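Local coordinates for protein angel homolog 2 (Homo sapiens, PDB 6RVZ) that probably binds mRNA 3'-untranslated regions and, as a CCR4/nocturin-family protein, holds an adenosine-2',3'-vanadate against a magnesium ion in an endonuclease/exonuclease/phosphatase-type fold, at residues L103-E108 / K135-A140; K129-R134 / D169-V174. One frame throughout, in Å; residues are numbered along the deposited sequence.

Contact 1: L103-E108 / K135-A140; sequences LQEVQE and KPDGCA. With MG (magnesium ion), chain C; KL2 (adenosine-2',3'-vanadate), chain B.
Glu-105 and Val-106 both face Gly-138 and form a G1 beta bulge that shifts the antiparallel register by one residue. Before the bulge, Leu-103 N donates to Ala-140 O at 2.9 Å; after it, Val-106 N donates to Gly-138 O at 3.0 Å. Glu-105 takes the left-handed backbone turn (phi 56°) at the corner, and its side chain leaves the strand pair for the magnesium and ligand site, probably the active site. From CB, which points away from 135-140, the chain reaches Glu-105 CG, 4.5 Å from Asp-137 OD2, and stays extended (chi2 -165°) as far as the carboxylate. Glu-105 OE2 binds the magnesium ion at 2.1 Å and also accepts a hydrogen bond from Asn-58 ND2. Glu-105 OE1 takes a hydrogen bond from water 2 at 2.7 Å and another from Ser-61 N. Glu-105 OE2, three waters and the ligand's O2' and O3V make up the six ligands of the metal. Behind this tip, water 1 links the backbone N of Glu-105 to Asp-137 OD2. At the far end, Glu-108 N donates to Pro-136 O at 2.9 Å. Strand 100-107 lies between strands 49-58 and 137-144; Leu-103 and Val-106 pack on Leu-119 and Tyr-111 of helix 108-121, while Glu-105 and Asp-137 touch Leu-64 of helix 62-67.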
loop_
_atom_site.group_PDB
_atom_site.type_symbol
_atom_site.label_atom_id
_atom_site.label_comp_id
_atom_site.label_asym_id
_atom_site.label_seq_id
_atom_site.Cartn_x
_atom_site.Cartn_y
_atom_site.Cartn_z
ATOM N N LEU A 103 -0.750 -7.683 -0.314
ATOM C CA LEU A 103 -1.639 -7.668 -1.465
ATOM C C LEU A 103 -2.831 -6.748 -1.199
ATOM O O LEU A 103 -3.287 -6.635 -0.062
ATOM C CB LEU A 103 -2.113 -9.098 -1.749
ATOM C CG LEU A 103 -1.020 -10.161 -1.854
ATOM C CD1 LEU A 103 -1.633 -11.544 -1.974
ATOM C CD2 LEU A 103 -0.096 -9.891 -3.032
ATOM N N GLN A 104 -3.328 -6.108 -2.269
ATOM C CA GLN A 104 -4.537 -5.297 -2.235
ATOM C C GLN A 104 -5.522 -5.830 -3.278
ATOM O O GLN A 104 -5.124 -6.546 -4.198
ATOM C CB GLN A 104 -4.205 -3.822 -2.489
ATOM C CG GLN A 104 -3.141 -3.261 -1.550
ATOM C CD GLN A 104 -1.734 -3.486 -2.053
ATOM O OE1 GLN A 104 -1.462 -3.408 -3.250
ATOM N NE2 GLN A 104 -0.823 -3.764 -1.135
ATOM N N GLU A 105 -6.804 -5.469 -3.111
ATOM C CA GLU A 105 -7.906 -5.919 -3.953
ATOM C C GLU A 105 -7.966 -7.447 -3.987
ATOM O O GLU A 105 -8.138 -8.053 -5.044
ATOM C CB GLU A 105 -7.808 -5.336 -5.365
ATOM C CG GLU A 105 -7.977 -3.830 -5.423
ATOM C CD GLU A 105 -8.251 -3.286 -6.815
ATOM O OE1 GLU A 105 -8.853 -4.013 -7.630
ATOM O OE2 GLU A 105 -7.860 -2.135 -7.082
ATOM N N VAL A 106 -7.841 -8.055 -2.802
ATOM C CA VAL A 106 -7.967 -9.492 -2.629
ATOM C C VAL A 106 -9.441 -9.802 -2.374
ATOM O O VAL A 106 -9.953 -9.525 -1.291
ATOM C CB VAL A 106 -7.064 -9.984 -1.479
ATOM C CG1 VAL A 106 -7.234 -11.472 -1.212
ATOM C CG2 VAL A 106 -5.600 -9.651 -1.728
ATOM N N GLN A 107 -10.112 -10.365 -3.390
ATOM C CA GLN A 107 -11.542 -10.630 -3.342
ATOM C C GLN A 107 -11.806 -11.815 -2.410
ATOM O O GLN A 107 -11.122 -12.832 -2.498
ATOM C CB GLN A 107 -12.055 -10.887 -4.762
ATOM C CG GLN A 107 -13.554 -10.691 -4.925
ATOM C CD GLN A 107 -13.938 -10.643 -6.383
ATOM O OE1 GLN A 107 -13.609 -9.697 -7.096
ATOM N NE2 GLN A 107 -14.635 -11.671 -6.839
ATOM N N GLU A 108 -12.808 -11.676 -1.528
ATOM C CA GLU A 108 -13.047 -12.622 -0.444
ATOM C C GLU A 108 -13.311 -14.025 -0.990
ATOM O O GLU A 108 -12.668 -14.980 -0.562
ATOM C CB GLU A 108 -14.222 -12.168 0.430
ATOM C CG GLU A 108 -14.680 -13.222 1.433
ATOM C CD GLU A 108 -15.898 -12.841 2.258
ATOM O OE1 GLU A 108 -16.837 -12.245 1.688
ATOM O OE2 GLU A 108 -15.905 -13.137 3.472
ATOM N N LYS A 135 -18.361 -3.765 -0.898
ATOM C CA LYS A 135 -17.292 -4.289 -1.735
ATOM C C LYS A 135 -16.538 -5.377 -0.978
ATOM O O LYS A 135 -15.872 -5.095 0.014
ATOM C CB LYS A 135 -16.349 -3.162 -2.166
ATOM C CG LYS A 135 -17.010 -2.017 -2.923
ATOM C CD LYS A 135 -18.057 -2.456 -3.929
ATOM C CE LYS A 135 -18.059 -1.644 -5.208
ATOM N NZ LYS A 135 -18.486 -0.243 -4.979
ATOM N N PRO A 136 -16.615 -6.650 -1.428
ATOM C CA PRO A 136 -15.967 -7.768 -0.739
ATOM C C PRO A 136 -14.544 -8.055 -1.224
ATOM O O PRO A 136 -14.252 -9.148 -1.708
ATOM C CB PRO A 136 -16.940 -8.901 -1.091
ATOM C CG PRO A 136 -17.286 -8.613 -2.538
ATOM C CD PRO A 136 -17.374 -7.100 -2.607
ATOM N N ASP A 137 -13.669 -7.049 -1.094
ATOM C CA ASP A 137 -12.240 -7.195 -1.319
ATOM C C ASP A 137 -11.516 -6.572 -0.129
ATOM O O ASP A 137 -12.127 -5.862 0.665
ATOM C CB ASP A 137 -11.812 -6.556 -2.643
ATOM C CG ASP A 137 -11.958 -5.042 -2.678
ATOM O OD1 ASP A 137 -12.988 -4.568 -3.193
ATOM O OD2 ASP A 137 -11.030 -4.349 -2.205
ATOM N N GLY A 138 -10.213 -6.841 -0.011
ATOM C CA GLY A 138 -9.455 -6.354 1.126
ATOM C C GLY A 138 -7.949 -6.493 0.937
ATOM O O GLY A 138 -7.467 -6.735 -0.169
ATOM N N CYS A 139 -7.236 -6.313 2.055
ATOM C CA CYS A 139 -5.793 -6.444 2.124
ATOM C C CYS A 139 -5.428 -7.778 2.766
ATOM O O CYS A 139 -6.109 -8.247 3.678
ATOM C CB CYS A 139 -5.179 -5.320 2.949
ATOM S SG CYS A 139 -5.440 -3.672 2.246
ATOM N N ALA A 140 -4.336 -8.372 2.278
ATOM C CA ALA A 140 -3.735 -9.533 2.906
ATOM C C ALA A 140 -2.259 -9.241 3.156
ATOM O O ALA A 140 -1.607 -8.596 2.339
ATOM C CB ALA A 140 -3.926 -10.751 2.035
HETATM MG MG MG C . -7.989 -0.986 -8.893
HETATM O O2V KL2 B . -6.940 3.099 -9.099
HETATM V V KL2 B . -7.093 1.654 -7.766
HETATM O "O2'" KL2 B . -8.808 1.065 -8.582
HETATM O O1V KL2 B . -5.373 2.329 -6.766
HETATM O O3V KL2 B . -6.274 -0.239 -8.148
HETATM O "O3'" KL2 B . -8.267 1.913 -6.172
HETATM C "C3'" KL2 B . -9.658 1.790 -6.474
HETATM C "C2'" KL2 B . -9.895 1.739 -7.970
HETATM C "C4'" KL2 B . -10.291 0.492 -6.012
HETATM C "C5'" KL2 B . -10.685 0.552 -4.539
HETATM O "O5'" KL2 B . -11.754 1.488 -4.351
HETATM O "O4'" KL2 B . -11.412 0.290 -6.895
HETATM C "C1'" KL2 B . -11.200 0.983 -8.140
HETATM N N1 KL2 B . -12.952 4.690 -11.361
HETATM C C2 KL2 B . -11.797 4.004 -11.422
HETATM N N3 KL2 B . -11.488 3.069 -10.510
HETATM C C4 KL2 B . -12.342 2.800 -9.494
HETATM C C5 KL2 B . -13.536 3.501 -9.410
HETATM C C6 KL2 B . -13.836 4.460 -10.367
HETATM N N6 KL2 B . -14.995 5.157 -10.307
HETATM N N7 KL2 B . -14.191 3.058 -8.325
HETATM C C8 KL2 B . -13.418 2.109 -7.765
HETATM N N9 KL2 B . -12.294 1.948 -8.463
HETATM O O HOH W 1 -8.371 -3.515 -1.630
HETATM O O HOH W 2 -9.680 -1.964 -9.241
HETATM O O HOH W 3 -7.718 -0.353 -10.868
HETATM O O HOH W 4 -6.629 -2.606 -9.387
#

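Contact 2: K129-R134 / D169-V174. With KL2 (adenosine-2',3'-vanadate), chain B.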
loop_
_atom_site.group_PDB
_atom_site.type_symbol
_atom_site.label_atom_id
_atom_site.label_comp_id
_atom_site.label_asym_id
_atom_site.label_seq_id
_atom_site.Cartn_x
_atom_site.Cartn_y
_atom_site.Cartn_z
ATOM N N LYS A 129 -7.826 -8.896 5.853
ATOM C CA LYS A 129 -8.761 -7.908 6.368
ATOM C C LYS A 129 -9.589 -7.374 5.203
ATOM O O LYS A 129 -9.079 -6.645 4.353
ATOM C CB LYS A 129 -8.037 -6.762 7.087
ATOM C CG LYS A 129 -8.943 -5.677 7.659
ATOM C CD LYS A 129 -10.140 -6.215 8.422
ATOM C CE LYS A 129 -10.992 -5.136 9.061
ATOM N NZ LYS A 129 -12.207 -5.688 9.707
ATOM N N MET A 130 -10.871 -7.760 5.180
ATOM C CA MET A 130 -11.801 -7.358 4.140
ATOM C C MET A 130 -12.294 -5.938 4.420
ATOM O O MET A 130 -12.411 -5.540 5.578
ATOM C CB MET A 130 -12.998 -8.312 4.116
ATOM C CG MET A 130 -13.789 -8.261 2.825
ATOM S SD MET A 130 -15.192 -9.403 2.833
ATOM C CE MET A 130 -15.955 -9.013 4.407
ATOM N N ARG A 131 -12.584 -5.188 3.348
ATOM C CA ARG A 131 -13.274 -3.910 3.460
ATOM C C ARG A 131 -14.661 -4.161 4.058
ATOM O O ARG A 131 -15.210 -5.250 3.907
ATOM C CB ARG A 131 -13.333 -3.211 2.094
ATOM C CG ARG A 131 -12.003 -2.635 1.629
ATOM C CD ARG A 131 -12.168 -1.548 0.583
ATOM N NE ARG A 131 -12.545 -2.068 -0.722
ATOM C CZ ARG A 131 -13.036 -1.334 -1.715
ATOM N NH1 ARG A 131 -13.318 -1.903 -2.877
ATOM N NH2 ARG A 131 -13.260 -0.041 -1.546
ATOM N N THR A 132 -15.217 -3.144 4.731
ATOM C CA THR A 132 -16.346 -3.309 5.639
ATOM C C THR A 132 -17.686 -2.962 4.985
ATOM O O THR A 132 -18.705 -2.931 5.667
ATOM C CB THR A 132 -16.159 -2.440 6.892
ATOM O OG1 THR A 132 -15.851 -1.107 6.476
ATOM C CG2 THR A 132 -15.069 -2.951 7.806
ATOM N N GLY A 133 -17.704 -2.718 3.671
ATOM C CA GLY A 133 -18.901 -2.207 3.021
ATOM C C GLY A 133 -19.560 -3.229 2.096
ATOM O O GLY A 133 -19.666 -4.409 2.428
ATOM N N ARG A 134 -19.993 -2.734 0.929
ATOM C CA ARG A 134 -20.660 -3.524 -0.092
ATOM C C ARG A 134 -19.623 -4.216 -0.976
ATOM O O ARG A 134 -19.971 -5.114 -1.736
ATOM C CB ARG A 134 -21.546 -2.628 -0.967
ATOM C CG ARG A 134 -22.491 -1.712 -0.201
ATOM C CD ARG A 134 -23.355 -0.859 -1.117
ATOM N NE ARG A 134 -24.759 -0.908 -0.720
ATOM C CZ ARG A 134 -25.742 -1.432 -1.452
ATOM N NH1 ARG A 134 -25.493 -1.939 -2.649
ATOM N NH2 ARG A 134 -26.979 -1.437 -0.983
ATOM N N ASP A 169 -15.259 2.531 3.376
ATOM C CA ASP A 169 -15.139 1.132 3.768
ATOM C C ASP A 169 -13.687 0.641 3.771
ATOM O O ASP A 169 -13.448 -0.537 4.028
ATOM C CB ASP A 169 -15.986 0.243 2.847
ATOM C CG ASP A 169 -15.572 0.258 1.379
ATOM O OD1 ASP A 169 -14.559 0.924 1.052
ATOM O OD2 ASP A 169 -16.267 -0.392 0.564
ATOM N N ASN A 170 -12.718 1.529 3.511
ATOM C CA ASN A 170 -11.322 1.140 3.356
ATOM C C ASN A 170 -10.775 0.592 4.676
ATOM O O ASN A 170 -11.301 0.895 5.747
ATOM C CB ASN A 170 -10.472 2.303 2.833
ATOM C CG ASN A 170 -10.971 2.848 1.511
ATOM O OD1 ASN A 170 -11.836 3.722 1.490
ATOM N ND2 ASN A 170 -10.434 2.342 0.412
ATOM N N VAL A 171 -9.710 -0.220 4.582
ATOM C CA VAL A 171 -9.121 -0.887 5.735
ATOM C C VAL A 171 -7.596 -0.884 5.628
ATOM O O VAL A 171 -7.025 -0.605 4.575
ATOM C CB VAL A 171 -9.643 -2.332 5.887
ATOM C CG1 VAL A 171 -11.107 -2.370 6.288
ATOM C CG2 VAL A 171 -9.407 -3.161 4.632
ATOM N N GLY A 172 -6.960 -1.214 6.757
ATOM C CA GLY A 172 -5.541 -1.512 6.834
ATOM C C GLY A 172 -5.311 -2.789 7.639
ATOM O O GLY A 172 -6.250 -3.344 8.209
ATOM N N LEU A 173 -4.058 -3.253 7.654
ATOM C CA LEU A 173 -3.664 -4.422 8.422
ATOM C C LEU A 173 -2.224 -4.223 8.884
ATOM O O LEU A 173 -1.388 -3.773 8.104
ATOM C CB LEU A 173 -3.811 -5.671 7.546
ATOM C CG LEU A 173 -3.544 -7.015 8.228
ATOM C CD1 LEU A 173 -4.426 -7.204 9.452
ATOM C CD2 LEU A 173 -3.749 -8.166 7.252
ATOM N N VAL A 174 -1.962 -4.534 10.161
ATOM C CA VAL A 174 -0.639 -4.406 10.753
ATOM C C VAL A 174 -0.312 -5.704 11.493
ATOM O O VAL A 174 -1.052 -6.107 12.389
ATOM C CB VAL A 174 -0.564 -3.188 11.696
ATOM C CG1 VAL A 174 0.820 -3.029 12.307
ATOM C CG2 VAL A 174 -0.989 -1.900 11.004
HETATM O O2V KL2 B . -6.940 3.099 -9.099
HETATM V V KL2 B . -7.093 1.654 -7.766
HETATM O "O2'" KL2 B . -8.808 1.065 -8.582
HETATM O O1V KL2 B . -5.373 2.329 -6.766
HETATM O O3V KL2 B . -6.274 -0.239 -8.148
HETATM O "O3'" KL2 B . -8.267 1.913 -6.172
HETATM C "C3'" KL2 B . -9.658 1.790 -6.474
HETATM C "C2'" KL2 B . -9.895 1.739 -7.970
HETATM C "C4'" KL2 B . -10.291 0.492 -6.012
HETATM C "C5'" KL2 B . -10.685 0.552 -4.539
HETATM O "O5'" KL2 B . -11.754 1.488 -4.351
HETATM O "O4'" KL2 B . -11.412 0.290 -6.895
HETATM C "C1'" KL2 B . -11.200 0.983 -8.140
HETATM N N1 KL2 B . -12.952 4.690 -11.361
HETATM C C2 KL2 B . -11.797 4.004 -11.422
HETATM N N3 KL2 B . -11.488 3.069 -10.510
HETATM C C4 KL2 B . -12.342 2.800 -9.494
HETATM C C5 KL2 B . -13.536 3.501 -9.410
HETATM C C6 KL2 B . -13.836 4.460 -10.367
HETATM N N6 KL2 B . -14.995 5.157 -10.307
HETATM N N7 KL2 B . -14.191 3.058 -8.325
HETATM C C8 KL2 B . -13.418 2.109 -7.765
HETATM N N9 KL2 B . -12.294 1.948 -8.463
HETATM O O HOH W 5 -13.463 0.263 7.300
HETATM O O HOH W 6 -16.575 -2.793 0.977
HETATM O O HOH W 7 -18.916 0.024 0.384
#
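Arg-131 and Asp-169 meet where the two beta sheets of the DNase I-like sandwich face each other, the segments running nearly antiparallel. The arginine bends at chi3 (-74°), bringing its guanidinium between the carboxylate and the ligand: Asp-169 OD2 lies over one face and C5' of the adenosine vanadate over the opposite one. Guanidinium and carboxylate planes are 71° apart, far from a flat two-pronged pairing. Of the guanidinium nitrogens, Arg-131 NH2 makes the salt bridge to Asp-169 OD1, at 3.1 Å, and its hydrogen bond is weak; NH1 pairs with Asp-137. An alanine here is likely to leave Asp-169 and Asp-137 without their shared cation and to uncover the C5' side of the ligand. Farther along, the Lys-129 side chain crosses Val-171 at about a right angle, with CG 3.8 Å from the valine CB, before NZ goes on to Glu-157. The two Val-171 methyls meet backbone oxygens: CG1 is 3.5 Å from Met-130 O, and CG2 touches Lys-129 O. Thr-132 N donates to Asp-169 O at 3.2 Å. Beside it, water 5 bridges Thr-132 OG1 and Asn-170 O, 2.7 Å from the latter.

How the contacts relate
Contact 1 is the more deeply buried, with nearly all its touching residues inside the protein; contact 2 is partly buried and opens to solvent around Gly-133 and Arg-134. Strands 137-144 and 124-130 are neighbours in one sheet and follow each other in the chain, so contact 1 works within that sheet while contact 2 joins its edge strand to the second sheet. Accordingly, backbone hydrogen bonds dominate the first, whereas side-chain packing, a salt bridge and bridging waters carry the second. Besides the Asp-137 pairing, a probable hydrogen bond from Lys-129 N to Cys-139 O, 2.8 Å, joins the two. Both border the adenosine vanadate, contact 1 at its metal-bound end and contact 2 near O5'.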